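PDB 5J78: acetaldehyde dehydrogenase (Acetylating) from Geobacillus thermoglucosidasius, which probably catalyses the CoA- and NAD-dependent interconversion of acetaldehyde and acetyl-CoA. Local coordinates for residues A135-S140 against D215-T220; T144-F149 against P437-G442; V155-A160 against V455-L460; V162-P167 against S195-P200; P235-G240 against N448-D453. One frame throughout, in Å; residues are numbered along the deposited sequence.

Contact 1. Residues A135-S140 against D215-T220; sequences AGIIPS and DVILAT. With MG (magnesium ion), chain H.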
# COMPACT_ATOMS: atom_id res chain seq x y z
N ALA A 135 -10.16 -15.49 -14.65
CA ALA A 135 -9.77 -15.95 -13.33
C ALA A 135 -11.04 -16.28 -12.54
O ALA A 135 -11.86 -15.40 -12.26
CB ALA A 135 -8.94 -14.90 -12.62
N GLY A 136 -11.22 -17.54 -12.20
CA GLY A 136 -12.45 -17.99 -11.55
C GLY A 136 -12.26 -18.29 -10.07
O GLY A 136 -11.65 -19.30 -9.72
N ILE A 137 -12.77 -17.42 -9.21
CA ILE A 137 -12.67 -17.64 -7.76
C ILE A 137 -13.83 -18.50 -7.27
O ILE A 137 -14.99 -18.15 -7.51
CB ILE A 137 -12.65 -16.33 -6.94
CG1 ILE A 137 -11.67 -15.30 -7.54
CG2 ILE A 137 -12.30 -16.65 -5.50
CD1 ILE A 137 -10.23 -15.79 -7.63
N ILE A 138 -13.51 -19.58 -6.55
CA ILE A 138 -14.51 -20.60 -6.20
C ILE A 138 -14.81 -20.66 -4.70
O ILE A 138 -13.90 -20.76 -3.89
CB ILE A 138 -14.05 -22.02 -6.66
CG1 ILE A 138 -13.73 -22.03 -8.17
CG2 ILE A 138 -15.10 -23.09 -6.33
CD1 ILE A 138 -14.94 -21.75 -9.07
N PRO A 139 -16.10 -20.65 -4.33
CA PRO A 139 -16.46 -20.66 -2.91
C PRO A 139 -16.36 -22.07 -2.31
O PRO A 139 -16.38 -23.03 -3.06
CB PRO A 139 -17.91 -20.17 -2.92
CG PRO A 139 -18.44 -20.63 -4.23
CD PRO A 139 -17.29 -20.59 -5.19
N SER A 140 -16.28 -22.16 -0.99
CA SER A 140 -16.18 -23.46 -0.32
C SER A 140 -17.55 -24.18 -0.19
O SER A 140 -17.61 -25.38 -0.01
CB SER A 140 -15.57 -23.27 1.07
OG SER A 140 -16.42 -22.50 1.91
N ASP A 215 -7.52 -11.48 -17.77
CA ASP A 215 -8.38 -10.53 -18.47
C ASP A 215 -9.65 -10.11 -17.72
O ASP A 215 -10.03 -8.94 -17.72
CB ASP A 215 -8.78 -11.10 -19.82
CG ASP A 215 -7.63 -11.17 -20.75
OD1 ASP A 215 -6.99 -10.10 -20.96
OD2 ASP A 215 -7.31 -12.28 -21.22
N VAL A 216 -10.32 -11.09 -17.12
CA VAL A 216 -11.51 -10.84 -16.30
C VAL A 216 -11.47 -11.77 -15.09
O VAL A 216 -11.05 -12.93 -15.19
CB VAL A 216 -12.79 -11.05 -17.10
CG1 VAL A 216 -14.01 -10.78 -16.25
CG2 VAL A 216 -12.80 -10.12 -18.34
N ILE A 217 -11.88 -11.23 -13.95
CA ILE A 217 -12.06 -12.00 -12.72
C ILE A 217 -13.55 -12.26 -12.49
O ILE A 217 -14.34 -11.32 -12.42
CB ILE A 217 -11.51 -11.25 -11.47
CG1 ILE A 217 -10.06 -10.81 -11.68
CG2 ILE A 217 -11.66 -12.13 -10.16
CD1 ILE A 217 -9.58 -9.79 -10.67
N LEU A 218 -13.93 -13.53 -12.40
CA LEU A 218 -15.23 -13.92 -11.83
C LEU A 218 -15.03 -14.26 -10.37
O LEU A 218 -14.43 -15.28 -10.05
CB LEU A 218 -15.83 -15.12 -12.55
CG LEU A 218 -16.17 -15.00 -14.03
CD1 LEU A 218 -16.90 -16.27 -14.46
CD2 LEU A 218 -17.03 -13.76 -14.30
N ALA A 219 -15.54 -13.40 -9.49
CA ALA A 219 -15.26 -13.52 -8.07
C ALA A 219 -16.52 -13.95 -7.31
O ALA A 219 -17.37 -13.13 -6.95
CB ALA A 219 -14.73 -12.22 -7.54
N THR A 220 -16.64 -15.26 -7.10
CA THR A 220 -17.72 -15.80 -6.30
C THR A 220 -17.15 -16.18 -4.94
O THR A 220 -16.45 -17.17 -4.80
CB THR A 220 -18.37 -16.99 -6.99
OG1 THR A 220 -18.68 -16.62 -8.34
CG2 THR A 220 -19.65 -17.41 -6.26
MG MG H . -5.05 -9.20 -21.44
O HOH W 1 -14.52 -17.69 -2.77
O HOH W 2 -4.86 -8.38 -19.53
O HOH W 3 -5.56 -9.75 -23.36
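Ala135 and Ile137 alternate with Val216, Leu218 and Thr220 in the backbone ladder that joins strands 124-138 and 216-219, parallel with the axes of the short segments 12° apart. Ala135 N gives a bond to Val216 O, Ala135 O takes one from Leu218 N, and Ile137 N reaches Leu218 O, each 2.8 Å long. The ladder then frays: Thr220 N to Ile137 O is weak at 3.4 Å, and beyond it a water donates to Thr220 O and, weakly, to Ile138 O. Apolar contacts gather on the face that carries Ala135, Ile137, Ile217 and Ala219. There Ile137 CG1 lies 4.1 Å from Ile217 CG2 and also meets Ala219 CB. This is the centre of the Rossmann-like, probably cofactor-binding domain of the aldehyde dehydrogenase fold: helices 202-210 and 223-229 cover this face, while Ile138 is turned to helix 143-156. Past the strand ends, the methyl CG2 of Thr220 packs against the ring of Pro139, 4.0 Å from Pro139 CG. With CG2 set opposite the backbone N, OG1 of Thr220 is turned to Lys150 and Thr440, which bond it. At the other end of the pair, Asp215 OD1 binds a magnesium ion at 2.2 Å, together with two waters.

Contact 2. Residues T144-F149 against P437-G442; sequences TSTVIF and PSLTLG. With ACT (acetate ion), chain I.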
# COMPACT_ATOMS: atom_id res chain seq x y z
N THR A 144 -17.70 -27.62 -6.43
CA THR A 144 -17.57 -28.36 -7.69
C THR A 144 -18.61 -27.89 -8.72
O THR A 144 -18.30 -27.80 -9.90
CB THR A 144 -17.70 -29.87 -7.43
OG1 THR A 144 -18.99 -30.15 -6.89
CG2 THR A 144 -16.63 -30.32 -6.43
N SER A 145 -19.80 -27.54 -8.26
CA SER A 145 -20.84 -27.07 -9.17
C SER A 145 -20.48 -25.73 -9.81
O SER A 145 -20.83 -25.50 -10.98
CB SER A 145 -22.18 -26.93 -8.46
OG SER A 145 -22.11 -26.12 -7.31
N THR A 146 -19.77 -24.87 -9.07
CA THR A 146 -19.38 -23.54 -9.58
C THR A 146 -18.28 -23.68 -10.64
O THR A 146 -18.21 -22.91 -11.61
CB THR A 146 -18.90 -22.61 -8.44
OG1 THR A 146 -19.93 -22.47 -7.45
CG2 THR A 146 -18.58 -21.20 -8.98
N VAL A 147 -17.42 -24.67 -10.44
CA VAL A 147 -16.38 -24.98 -11.40
C VAL A 147 -17.00 -25.44 -12.70
O VAL A 147 -16.59 -25.00 -13.79
CB VAL A 147 -15.42 -26.07 -10.89
CG1 VAL A 147 -14.60 -26.65 -12.03
CG2 VAL A 147 -14.51 -25.51 -9.82
N ILE A 148 -17.98 -26.33 -12.59
CA ILE A 148 -18.66 -26.87 -13.76
C ILE A 148 -19.34 -25.71 -14.51
O ILE A 148 -19.16 -25.54 -15.72
CB ILE A 148 -19.69 -27.93 -13.37
CG1 ILE A 148 -18.98 -29.18 -12.82
CG2 ILE A 148 -20.58 -28.30 -14.55
CD1 ILE A 148 -19.88 -30.08 -12.03
N PHE A 149 -20.10 -24.92 -13.77
CA PHE A 149 -20.83 -23.78 -14.31
C PHE A 149 -19.89 -22.80 -15.03
O PHE A 149 -20.09 -22.48 -16.20
CB PHE A 149 -21.61 -23.10 -13.16
CG PHE A 149 -21.83 -21.62 -13.35
CD1 PHE A 149 -22.70 -21.14 -14.33
CD2 PHE A 149 -21.18 -20.72 -12.52
CE1 PHE A 149 -22.88 -19.76 -14.50
CE2 PHE A 149 -21.35 -19.35 -12.69
CZ PHE A 149 -22.20 -18.87 -13.68
N PRO A 437 -29.83 -19.74 -15.71
CA PRO A 437 -29.14 -20.64 -14.78
C PRO A 437 -27.70 -20.20 -14.47
O PRO A 437 -26.88 -20.00 -15.38
CB PRO A 437 -29.14 -22.00 -15.51
CG PRO A 437 -30.37 -21.93 -16.39
CD PRO A 437 -30.46 -20.47 -16.83
N SER A 438 -27.39 -20.05 -13.18
CA SER A 438 -26.09 -19.52 -12.79
C SER A 438 -25.81 -19.82 -11.32
O SER A 438 -26.74 -19.92 -10.51
CB SER A 438 -26.04 -18.00 -13.04
OG SER A 438 -24.82 -17.41 -12.62
N LEU A 439 -24.53 -19.93 -10.99
CA LEU A 439 -24.10 -19.97 -9.59
C LEU A 439 -23.26 -18.73 -9.22
O LEU A 439 -22.54 -18.73 -8.22
CB LEU A 439 -23.32 -21.28 -9.33
CG LEU A 439 -24.23 -22.51 -9.47
CD1 LEU A 439 -23.48 -23.84 -9.40
CD2 LEU A 439 -25.31 -22.47 -8.42
N THR A 440 -23.36 -17.68 -10.03
CA THR A 440 -22.71 -16.42 -9.75
C THR A 440 -23.76 -15.35 -9.92
O THR A 440 -24.06 -14.91 -11.03
CB THR A 440 -21.52 -16.16 -10.67
OG1 THR A 440 -20.51 -17.13 -10.37
CG2 THR A 440 -20.95 -14.72 -10.49
N LEU A 441 -24.33 -14.97 -8.79
CA LEU A 441 -25.50 -14.10 -8.77
C LEU A 441 -25.05 -12.69 -8.43
O LEU A 441 -24.67 -12.41 -7.30
CB LEU A 441 -26.53 -14.62 -7.77
CG LEU A 441 -27.53 -15.66 -8.30
CD1 LEU A 441 -26.83 -16.75 -9.05
CD2 LEU A 441 -28.40 -16.27 -7.17
N GLY A 442 -25.04 -11.81 -9.42
CA GLY A 442 -24.58 -10.45 -9.18
C GLY A 442 -25.62 -9.66 -8.41
O GLY A 442 -26.82 -9.82 -8.63
C ACT I . -21.25 -28.41 -4.66
O ACT I . -21.58 -28.00 -3.53
OXT ACT I . -20.88 -27.59 -5.48
CH3 ACT I . -21.35 -29.86 -5.04
O HOH W 4 -21.53 -20.39 -6.38
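The first two turns of helix 143-156 lie beside an irregular loop, with the CA atoms of Thr146 and Leu439 5.9 Å apart. Phe149, its CG swung opposite the backbone N (chi1 151°), lays one ring face under the loop backbone. Leu439 N sits 3.5 Å above the ring plane, over its centre, and Ser438 C stands nearer the rim. At the ring edge, near its plane, Thr440 OG1 approaches Phe149 CE2 to 3.3 Å; this hydroxyl is hydrogen-bonded to Thr220. Ser438 OG, 3.2 Å from Phe149 CZ, accepts from Thr440 N in an ST turn and also bonds Val455 O. Leu439 packs its CB on Phe149 CD2, and its methyl CD1 presses on Ser145, 3.4 Å from OG. That hydroxyl donates at 2.7 Å to OXT of an acetate ion, probably from the crystallisation liquor, as does Ser145 N; Lys92 and Lys95 hold the same ion. Thr146 OG1, bonded to Asn142 O, accepts a hydrogen bond from a water that also donates to Leu439 O. Across the interface no direct hydrogen bond forms: ring, methyl and one bridging water join loop and helix, while the hydroxyls of Ser438 and Thr440 find partners in the ST turn, Val455 and Thr220.

Contact 3. Residues V155-A160 against V455-L460; sequences VKARNA and VTVTHL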
# COMPACT_ATOMS: atom_id res chain seq x y z
N VAL A 155 -15.74 -21.58 -21.64
CA VAL A 155 -15.25 -22.23 -22.86
C VAL A 155 -16.20 -21.97 -24.03
O VAL A 155 -15.77 -21.76 -25.15
CB VAL A 155 -15.05 -23.74 -22.65
CG1 VAL A 155 -14.72 -24.46 -23.97
CG2 VAL A 155 -13.93 -23.97 -21.64
N LYS A 156 -17.50 -21.96 -23.76
CA LYS A 156 -18.49 -21.67 -24.79
C LYS A 156 -18.25 -20.28 -25.41
O LYS A 156 -18.46 -20.10 -26.61
CB LYS A 156 -19.90 -21.77 -24.19
CG LYS A 156 -21.05 -21.30 -25.08
CD LYS A 156 -21.31 -22.22 -26.26
CE LYS A 156 -22.20 -21.51 -27.29
NZ LYS A 156 -22.83 -22.42 -28.29
N ALA A 157 -17.77 -19.32 -24.61
CA ALA A 157 -17.45 -17.98 -25.13
C ALA A 157 -16.02 -17.88 -25.68
O ALA A 157 -15.56 -16.79 -26.08
CB ALA A 157 -17.68 -16.93 -24.05
N ARG A 158 -15.34 -19.02 -25.66
CA ARG A 158 -14.03 -19.23 -26.30
C ARG A 158 -12.86 -18.68 -25.50
O ARG A 158 -11.85 -18.24 -26.06
CB ARG A 158 -14.02 -18.66 -27.72
CG ARG A 158 -15.12 -19.24 -28.62
CD ARG A 158 -15.62 -18.25 -29.65
NE ARG A 158 -14.62 -18.04 -30.69
CZ ARG A 158 -14.46 -16.91 -31.36
NH1 ARG A 158 -15.22 -15.85 -31.14
NH2 ARG A 158 -13.53 -16.84 -32.29
N ASN A 159 -12.99 -18.74 -24.18
CA ASN A 159 -11.94 -18.35 -23.25
C ASN A 159 -11.20 -19.53 -22.64
O ASN A 159 -11.71 -20.66 -22.65
CB ASN A 159 -12.56 -17.52 -22.12
CG ASN A 159 -13.39 -16.38 -22.65
OD1 ASN A 159 -12.85 -15.41 -23.21
ND2 ASN A 159 -14.70 -16.50 -22.53
N ALA A 160 -10.02 -19.26 -22.10
CA ALA A 160 -9.36 -20.14 -21.13
C ALA A 160 -9.81 -19.71 -19.74
O ALA A 160 -10.28 -18.59 -19.58
CB ALA A 160 -7.82 -20.08 -21.26
N VAL A 455 -24.89 -14.26 -13.85
CA VAL A 455 -23.78 -14.27 -14.79
C VAL A 455 -23.83 -15.52 -15.64
O VAL A 455 -24.06 -16.62 -15.13
CB VAL A 455 -22.43 -14.18 -14.05
CG1 VAL A 455 -21.25 -14.35 -15.02
CG2 VAL A 455 -22.34 -12.85 -13.30
N THR A 456 -23.57 -15.35 -16.93
CA THR A 456 -23.72 -16.43 -17.90
C THR A 456 -22.78 -16.15 -19.08
O THR A 456 -21.89 -15.28 -18.99
CB THR A 456 -25.23 -16.60 -18.32
OG1 THR A 456 -25.36 -17.67 -19.25
CG2 THR A 456 -25.80 -15.33 -18.94
N VAL A 457 -22.92 -16.90 -20.17
CA VAL A 457 -21.93 -16.84 -21.27
C VAL A 457 -21.79 -15.43 -21.95
O VAL A 457 -20.71 -15.06 -22.41
CB VAL A 457 -22.27 -17.89 -22.36
CG1 VAL A 457 -23.60 -17.57 -23.04
CG2 VAL A 457 -21.16 -18.02 -23.37
N THR A 458 -22.86 -14.66 -21.96
CA THR A 458 -22.84 -13.36 -22.60
C THR A 458 -22.01 -12.35 -21.80
O THR A 458 -21.65 -11.30 -22.32
CB THR A 458 -24.26 -12.83 -22.81
OG1 THR A 458 -24.96 -12.78 -21.55
CG2 THR A 458 -25.01 -13.75 -23.76
N HIS A 459 -21.68 -12.68 -20.56
CA HIS A 459 -20.80 -11.81 -19.77
C HIS A 459 -19.32 -12.07 -20.06
O HIS A 459 -18.45 -11.30 -19.63
CB HIS A 459 -21.09 -11.98 -18.27
CG HIS A 459 -22.48 -11.55 -17.89
ND1 HIS A 459 -23.52 -12.44 -17.73
CD2 HIS A 459 -23.01 -10.32 -17.71
CE1 HIS A 459 -24.62 -11.78 -17.44
NE2 HIS A 459 -24.34 -10.49 -17.41
N LEU A 460 -19.03 -13.13 -20.82
CA LEU A 460 -17.64 -13.50 -21.10
C LEU A 460 -17.19 -13.36 -22.56
O LEU A 460 -16.17 -13.94 -22.94
CB LEU A 460 -17.40 -14.95 -20.63
CG LEU A 460 -17.61 -15.13 -19.13
CD1 LEU A 460 -17.30 -16.58 -18.73
CD2 LEU A 460 -16.78 -14.17 -18.31
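A Schellman motif closes helix 143-156, and the contact is made by this C-terminal end with a short 3-10 turn, residues 457-459, that precedes strand 461-468. Arg158 takes up the positive phi of the motif (79°), which turns the chain from the helix towards strand 160-165. Ala157, just before it, directs its methyl at the turn. Its CB meets Val457 CG2 at 3.7 Å, Leu460 CB at 4.0 Å and the carbonyl oxygen of Leu460, so one small side chain fills the angle between the first residue of the turn and the residue that follows it. The same Val457 CG2, placed opposite its own backbone N, also touches Lys156 CG (3.7 Å). The lysine chain then bends at chi2 and leaves the contact, carrying NZ to a salt bridge with Asp59 and a hydrogen bond with Lys108 O. The polar link across the contact is made by Asn159: ND2 donates to Leu460 O at 3.0 Å, with 154° at the hydrogen. The acceptor lies in the amide plane of Asn159, while the donor is tilted 23° from the carbonyl plane of Leu460. The rest of the amide is engaged too, ND2 with Ala154 O and OD1 with Gly132 N, which should fix its rotation and satisfies both ends of a buried group. Thr456, the residue before the turn, donates its backbone N to His459 ND1 at 3.0 Å. Around this joint, helix 55-84 packs on Val155 and Lys156, Ile107 of helix 89-107 touches Val457, and Pro130 and Val131 of strand 124-138 adjoin Asn159.

Contact 4. Residues V162-P167 against S195-P200; sequences VFSPHP and SCITQP
Phe163 brings its ring obliquely to Ser195 O. With CG opposite the carbonyl carbon and beside the backbone N (chi1 -70°), the ring atom CD2 comes to 3.4 Å from Ser195 O, while CB rests on Cys196 SG. These residues belong to a beta-alpha-beta unit in which strand 160-165 is followed by helix 170-186 and then, parallel to the first, strand 194-196. Two bonds hold the strands together: Phe163 N to Ser195 O at 2.9 Å, the donor tilted 32° from the carbonyl plane, and Ile197 N to Phe163 O at 3.0 Å. Helix 170-186 packs on Cys196 and Pro165, where the ring of Pro165 meets the sulfur, CG to Cys196 SG being 3.5 Å. On the face of Val162 and Ser195, both valine methyls abut the serine hydroxyl, CG2 being 3.5 Å from Ser195 OG. Where the strands part, prolines take over from the ladder. Pro200 CB approaches Pro165 O (3.7 Å), and Pro200 also borders Pro167, whose CG comes within 4.3 Å of Pro200 CB. Ile197 points its side chain at the other segment, and its terminal methyl CD1 sits 3.7 Å from Ser164 OG.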
# COMPACT_ATOMS: atom_id res chain seq x y z
N VAL A 162 -8.67 -20.04 -15.42
CA VAL A 162 -7.82 -20.50 -14.31
C VAL A 162 -8.58 -20.35 -13.00
O VAL A 162 -8.96 -19.24 -12.63
CB VAL A 162 -6.49 -19.69 -14.21
CG1 VAL A 162 -5.63 -20.24 -13.08
CG2 VAL A 162 -5.72 -19.72 -15.52
N PHE A 163 -8.78 -21.47 -12.31
CA PHE A 163 -9.53 -21.49 -11.05
C PHE A 163 -8.69 -21.30 -9.80
O PHE A 163 -7.55 -21.75 -9.72
CB PHE A 163 -10.30 -22.80 -10.92
CG PHE A 163 -11.43 -22.90 -11.87
CD1 PHE A 163 -12.53 -22.07 -11.73
CD2 PHE A 163 -11.39 -23.78 -12.94
CE1 PHE A 163 -13.58 -22.13 -12.61
CE2 PHE A 163 -12.44 -23.86 -13.83
CZ PHE A 163 -13.53 -23.03 -13.66
N SER A 164 -9.29 -20.64 -8.81
CA SER A 164 -8.69 -20.45 -7.49
C SER A 164 -9.68 -20.94 -6.41
O SER A 164 -10.69 -20.27 -6.14
CB SER A 164 -8.33 -18.97 -7.27
OG SER A 164 -7.65 -18.77 -6.03
N PRO A 165 -9.40 -22.11 -5.79
CA PRO A 165 -10.22 -22.63 -4.69
C PRO A 165 -10.03 -21.93 -3.37
O PRO A 165 -8.94 -21.44 -3.06
CB PRO A 165 -9.75 -24.09 -4.53
CG PRO A 165 -8.81 -24.35 -5.62
CD PRO A 165 -8.28 -23.03 -6.09
N HIS A 166 -11.10 -21.91 -2.61
CA HIS A 166 -11.05 -21.74 -1.17
C HIS A 166 -10.14 -22.84 -0.57
O HIS A 166 -10.19 -24.00 -0.99
CB HIS A 166 -12.49 -21.82 -0.63
CG HIS A 166 -12.66 -21.33 0.77
ND1 HIS A 166 -12.15 -22.01 1.86
CD2 HIS A 166 -13.34 -20.27 1.27
CE1 HIS A 166 -12.48 -21.36 2.97
NE2 HIS A 166 -13.21 -20.31 2.63
N PRO A 167 -9.30 -22.50 0.41
CA PRO A 167 -8.39 -23.55 0.92
C PRO A 167 -9.11 -24.80 1.50
O PRO A 167 -8.59 -25.91 1.37
CB PRO A 167 -7.61 -22.82 2.01
CG PRO A 167 -7.68 -21.40 1.64
CD PRO A 167 -9.01 -21.19 1.00
N SER A 195 -7.53 -24.90 -15.83
CA SER A 195 -6.53 -25.24 -14.82
C SER A 195 -7.03 -24.81 -13.45
O SER A 195 -8.00 -24.05 -13.35
CB SER A 195 -5.18 -24.58 -15.13
OG SER A 195 -5.31 -23.17 -15.31
N CYS A 196 -6.37 -25.29 -12.40
CA CYS A 196 -6.74 -24.92 -11.04
C CYS A 196 -5.52 -24.91 -10.12
O CYS A 196 -4.72 -25.84 -10.12
CB CYS A 196 -7.80 -25.89 -10.52
SG CYS A 196 -8.48 -25.56 -8.88
N ILE A 197 -5.38 -23.83 -9.36
CA ILE A 197 -4.36 -23.71 -8.32
C ILE A 197 -4.48 -24.90 -7.35
O ILE A 197 -5.56 -25.17 -6.82
CB ILE A 197 -4.52 -22.37 -7.53
CG1 ILE A 197 -4.19 -21.16 -8.42
CG2 ILE A 197 -3.61 -22.33 -6.31
CD1 ILE A 197 -4.68 -19.85 -7.86
N THR A 198 -3.37 -25.59 -7.10
CA THR A 198 -3.38 -26.76 -6.22
C THR A 198 -2.96 -26.43 -4.80
O THR A 198 -3.32 -27.14 -3.87
CB THR A 198 -2.45 -27.86 -6.76
OG1 THR A 198 -1.10 -27.38 -6.78
CG2 THR A 198 -2.88 -28.26 -8.17
N GLN A 199 -2.20 -25.36 -4.64
CA GLN A 199 -1.70 -24.91 -3.35
C GLN A 199 -2.24 -23.50 -3.08
O GLN A 199 -1.52 -22.51 -3.30
CB GLN A 199 -0.15 -24.89 -3.35
CG GLN A 199 0.57 -26.01 -4.14
CD GLN A 199 1.99 -25.59 -4.60
OE1 GLN A 199 2.15 -24.87 -5.60
NE2 GLN A 199 3.01 -26.02 -3.86
N PRO A 200 -3.50 -23.38 -2.62
CA PRO A 200 -4.08 -22.04 -2.45
C PRO A 200 -3.32 -21.24 -1.40
O PRO A 200 -3.00 -21.78 -0.34
CB PRO A 200 -5.52 -22.31 -2.00
CG PRO A 200 -5.78 -23.72 -2.36
CD PRO A 200 -4.47 -24.43 -2.26

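Contact 5. Residues P235-G240 against N448-D453; sequences PAYGVG and NNITSD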
# COMPACT_ATOMS: atom_id res chain seq x y z
N PRO A 235 -10.97 -5.70 -14.67
CA PRO A 235 -12.41 -5.89 -14.78
C PRO A 235 -12.86 -7.13 -14.00
O PRO A 235 -12.23 -8.20 -14.12
CB PRO A 235 -12.63 -6.05 -16.29
CG PRO A 235 -11.43 -5.47 -16.91
CD PRO A 235 -10.31 -5.76 -15.98
N ALA A 236 -13.91 -6.98 -13.20
CA ALA A 236 -14.43 -8.10 -12.39
C ALA A 236 -15.95 -8.18 -12.37
O ALA A 236 -16.66 -7.16 -12.35
CB ALA A 236 -13.93 -8.00 -10.97
N TYR A 237 -16.44 -9.42 -12.33
CA TYR A 237 -17.82 -9.70 -12.00
C TYR A 237 -17.85 -10.34 -10.64
O TYR A 237 -17.44 -11.50 -10.46
CB TYR A 237 -18.47 -10.60 -13.04
CG TYR A 237 -18.68 -9.96 -14.39
CD1 TYR A 237 -19.81 -9.20 -14.66
CD2 TYR A 237 -17.74 -10.11 -15.41
CE1 TYR A 237 -20.00 -8.61 -15.90
CE2 TYR A 237 -17.93 -9.53 -16.64
CZ TYR A 237 -19.06 -8.77 -16.88
OH TYR A 237 -19.25 -8.18 -18.11
N GLY A 238 -18.35 -9.58 -9.67
CA GLY A 238 -18.42 -10.05 -8.29
C GLY A 238 -19.82 -10.49 -7.93
O GLY A 238 -20.76 -10.33 -8.71
N VAL A 239 -19.96 -11.08 -6.74
CA VAL A 239 -21.25 -11.34 -6.14
C VAL A 239 -21.37 -10.56 -4.85
O VAL A 239 -20.43 -9.91 -4.42
CB VAL A 239 -21.45 -12.84 -5.82
CG1 VAL A 239 -21.29 -13.68 -7.07
CG2 VAL A 239 -20.46 -13.28 -4.74
N GLY A 240 -22.55 -10.63 -4.26
CA GLY A 240 -22.74 -10.15 -2.91
C GLY A 240 -23.39 -11.27 -2.12
O GLY A 240 -23.88 -12.23 -2.71
N ASN A 448 -22.26 -3.62 -4.40
CA ASN A 448 -20.86 -3.46 -4.82
C ASN A 448 -20.47 -4.32 -6.00
O ASN A 448 -19.34 -4.79 -6.11
CB ASN A 448 -19.91 -3.76 -3.66
CG ASN A 448 -18.60 -2.99 -3.77
OD1 ASN A 448 -18.52 -1.83 -3.36
ND2 ASN A 448 -17.58 -3.62 -4.33
N ASN A 449 -21.41 -4.50 -6.92
CA ASN A 449 -21.18 -5.33 -8.10
C ASN A 449 -21.48 -4.56 -9.39
O ASN A 449 -22.31 -3.64 -9.39
CB ASN A 449 -22.05 -6.59 -8.07
CG ASN A 449 -21.69 -7.57 -6.94
OD1 ASN A 449 -22.55 -8.36 -6.49
ND2 ASN A 449 -20.43 -7.54 -6.49
N ILE A 450 -20.84 -4.96 -10.48
CA ILE A 450 -21.02 -4.31 -11.77
C ILE A 450 -22.34 -4.72 -12.46
O ILE A 450 -22.79 -4.04 -13.37
CB ILE A 450 -19.82 -4.60 -12.70
CG1 ILE A 450 -19.78 -3.61 -13.89
CG2 ILE A 450 -19.84 -6.03 -13.20
CD1 ILE A 450 -19.34 -2.20 -13.55
N THR A 451 -22.95 -5.83 -12.02
CA THR A 451 -24.23 -6.26 -12.57
C THR A 451 -25.12 -6.96 -11.54
O THR A 451 -24.64 -7.48 -10.53
CB THR A 451 -24.05 -7.22 -13.76
OG1 THR A 451 -25.32 -7.45 -14.39
CG2 THR A 451 -23.47 -8.55 -13.32
N SER A 452 -26.42 -6.95 -11.82
CA SER A 452 -27.43 -7.65 -11.01
C SER A 452 -27.89 -8.91 -11.70
O SER A 452 -28.76 -9.61 -11.20
CB SER A 452 -28.65 -6.76 -10.76
OG SER A 452 -29.21 -6.36 -12.00
N ASP A 453 -27.32 -9.19 -12.87
CA ASP A 453 -27.64 -10.39 -13.63
C ASP A 453 -27.13 -11.65 -12.96
O ASP A 453 -26.15 -11.63 -12.22
CB ASP A 453 -27.00 -10.35 -15.01
CG ASP A 453 -27.51 -9.22 -15.87
OD1 ASP A 453 -28.52 -8.56 -15.51
OD2 ASP A 453 -26.89 -9.01 -16.94
O HOH W 5 -21.61 -8.64 -10.86
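Tyr237 and Ile450 meet at a slant: the methyl CG2 of Ile450 comes to 3.5 Å from CD1 of the ring, while Thr451 CG2 approaches the same CD1 at the ring edge, near its plane. Tyr237 lies on strand 236-238, next to strand 216-219 in the Rossmann-like sheet, and the loop 448-453 passes beside it on the way to strand 461-468. Ile450 owes its fit to CG2 standing between its backbone N and carbonyl carbon, which also sets that methyl 3.5 Å from Ala236 O. The second subunit shares this region: its Tyr237 packs on Ile450, and its Ile450 on Tyr237. Further along, Asn449 lays its amide against the backbone of Gly238 and Val239, ND2 being 3.3 Å from Gly238 C. ND2 donates to Val239 O at 3.1 Å, with the acceptor in the amide plane but the donor 70° out of the carbonyl plane, above it rather than on a lone pair. The other end of the amide, OD1, is bonded to Cys443 N, so both ends are held. A water bridges the two backbones, donating to Gly238 O and Thr451 O. Within the loop, Thr451 OG1 accepts from Asp453 N in an ST turn, 3.1 Å apart.

How the contacts relate
Contacts 1, 4 and 5 belong to one sheet: contact 1 pairs its central strands 124-138 and 216-219, contact 4 adds 160-165 and 194-196 on one side, and contact 5 begins from 236-238 on the other. The centres of contacts 4 and 5 are about 21 Å apart, with contact 1 about 10 and 11 Å from them. Contacts 2 and 3 share helix 143-156, which links strands 124-138 and 160-165, and their centres lie about 12 Å apart. The second segments of contacts 2, 5 and 3 follow in that order between helix 424-428 and strand 461-468. This late part of the chain thus packs back on the domain built from earlier residues; contacts 1 and 5 both touch the second subunit.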